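Local coordinates for Exo-beta-1,3-glucanase (Streptomyces sp. SirexAA-E, PDB 4PEY), which hydrolyses laminarin and laminarioligosaccharides as a secreted family 55 glycoside hydrolase, cutting from the non-reducing ends of the chains to give glucose and laminaribiose, at residues Thr87-Asp92 against Glu113-Asn118. The protein carries 1 engineered substitution. Numbering follows the deposited sequence.
Sequences TTFNGD and ENLALN
Thr87 and Leu115 open a pairing of neighbouring parallel strands in the right-handed beta-helix expected of family 55 glycoside hydrolases, where successive coils stack their strands in register. The methyl CG2 of Thr87 sits 3.6 Å from CD2 of Leu115; with CG2 anti to the backbone N, the hydroxyl lies beside that N, and OG1 donates to a water that in turn donates to the carbonyl O of Asn114. The carbonyl O of Thr87 receives Ala116 N at 2.9 Å. Thr88 pairs with Ala116, their side chains on one face, and Thr88 OG1 lies 3.7 Å from Ala116 CB. Phe89 grips the second strand through both of its polar backbone atoms: its N donates to Ala116 O and its O accepts Asn118 N, each at 2.8 Å. Its side chain turns to the other face, into the interior, where CE1 meets Leu115 CD2 at 3.9 Å and CB meets Leu117 CD2; the ring of Phe59 packs edge-to-face with it. Asn90 and Asn118 follow on the Thr88 face as a side-chain ladder between coils: Asn118 ND2 donates almost straight (169°) to Asn90 OD1, the amide planes 76° apart, while Asn90 ND2 goes on to Asn65 OD1. A leucine in place of Asn90 would probably leave the amides of Asn65 and Asn118 each without this mate and break the ladder. At the corner, Gly91 takes a positive phi at which any side chain would collide with the carbonyl O of Asn90, and the chain turns toward Asp92, which touches a glucose unit of a bound laminari-oligosaccharide. Gly91 N reaches Asn118 O at 3.0 Å from above the carbonyl plane, 50° out of it.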
# COMPACT_ATOMS: atom_id res chain seq x y z
N THR A 87 -2.68 2.60 24.11
CA THR A 87 -3.92 3.24 23.70
C THR A 87 -4.94 2.15 23.37
O THR A 87 -4.88 1.54 22.31
CB THR A 87 -3.73 4.16 22.46
OG1 THR A 87 -2.57 4.98 22.67
CG2 THR A 87 -4.94 5.05 22.27
N THR A 88 -5.86 1.91 24.30
CA THR A 88 -6.75 0.77 24.21
C THR A 88 -8.20 1.21 24.03
O THR A 88 -8.70 2.07 24.76
CB THR A 88 -6.64 -0.12 25.47
OG1 THR A 88 -5.31 -0.65 25.57
CG2 THR A 88 -7.63 -1.28 25.40
N PHE A 89 -8.86 0.62 23.04
CA PHE A 89 -10.29 0.81 22.83
C PHE A 89 -11.05 -0.38 23.38
O PHE A 89 -10.80 -1.52 22.97
CB PHE A 89 -10.67 0.93 21.34
CG PHE A 89 -10.27 2.22 20.67
CD1 PHE A 89 -9.49 3.17 21.31
CD2 PHE A 89 -10.69 2.47 19.37
CE1 PHE A 89 -9.14 4.36 20.66
CE2 PHE A 89 -10.34 3.64 18.72
CZ PHE A 89 -9.56 4.59 19.36
N ASN A 90 -11.97 -0.13 24.31
CA ASN A 90 -13.01 -1.11 24.58
C ASN A 90 -14.09 -0.81 23.56
O ASN A 90 -14.95 0.06 23.75
CB ASN A 90 -13.48 -1.03 26.02
CG ASN A 90 -12.41 -1.50 26.97
OD1 ASN A 90 -11.78 -2.53 26.74
ND2 ASN A 90 -12.16 -0.72 28.02
N GLY A 91 -13.99 -1.51 22.44
CA GLY A 91 -14.75 -1.18 21.25
C GLY A 91 -13.97 -1.53 20.00
O GLY A 91 -13.09 -2.38 20.05
N ASP A 92 -14.30 -0.87 18.90
CA ASP A 92 -13.92 -1.33 17.57
C ASP A 92 -13.37 -0.23 16.68
O ASP A 92 -13.71 0.95 16.85
CB ASP A 92 -15.13 -1.97 16.86
CG ASP A 92 -15.67 -3.20 17.58
OD1 ASP A 92 -16.05 -3.11 18.77
OD2 ASP A 92 -15.73 -4.27 16.93
N GLU A 113 -3.51 2.37 12.93
CA GLU A 113 -2.17 2.11 13.45
C GLU A 113 -2.06 2.33 14.97
O GLU A 113 -2.65 3.25 15.52
CB GLU A 113 -1.16 3.01 12.72
CG GLU A 113 0.31 2.79 13.10
CD GLU A 113 1.26 3.51 12.15
OE1 GLU A 113 0.92 4.61 11.65
OE2 GLU A 113 2.37 2.97 11.91
N ASN A 114 -1.29 1.46 15.62
CA ASN A 114 -0.82 1.73 16.99
C ASN A 114 -1.94 1.84 18.03
O ASN A 114 -1.93 2.72 18.89
CB ASN A 114 0.04 3.01 16.99
CG ASN A 114 0.93 3.12 18.23
OD1 ASN A 114 1.36 2.11 18.79
ND2 ASN A 114 1.22 4.35 18.65
N LEU A 115 -2.88 0.91 17.94
CA LEU A 115 -3.98 0.80 18.89
C LEU A 115 -4.15 -0.63 19.36
O LEU A 115 -3.87 -1.58 18.61
CB LEU A 115 -5.31 1.26 18.27
CG LEU A 115 -5.46 2.73 17.88
CD1 LEU A 115 -6.60 2.89 16.90
CD2 LEU A 115 -5.70 3.57 19.12
N ALA A 116 -4.63 -0.80 20.59
CA ALA A 116 -5.12 -2.09 21.06
C ALA A 116 -6.65 -2.08 21.04
O ALA A 116 -7.27 -1.09 21.47
CB ALA A 116 -4.59 -2.42 22.45
N LEU A 117 -7.25 -3.15 20.53
CA LEU A 117 -8.71 -3.23 20.39
C LEU A 117 -9.28 -4.39 21.19
O LEU A 117 -8.77 -5.52 21.12
CB LEU A 117 -9.12 -3.38 18.93
CG LEU A 117 -8.55 -2.37 17.94
CD1 LEU A 117 -9.06 -2.70 16.54
CD2 LEU A 117 -8.93 -0.94 18.32
N ASN A 118 -10.33 -4.10 21.95
CA ASN A 118 -11.11 -5.09 22.68
C ASN A 118 -12.52 -5.09 22.08
O ASN A 118 -13.42 -4.44 22.61
CB ASN A 118 -11.12 -4.75 24.18
CG ASN A 118 -11.82 -5.81 25.03
OD1 ASN A 118 -11.91 -6.98 24.65
ND2 ASN A 118 -12.30 -5.40 26.20
O HOH W 1 -0.61 3.60 21.33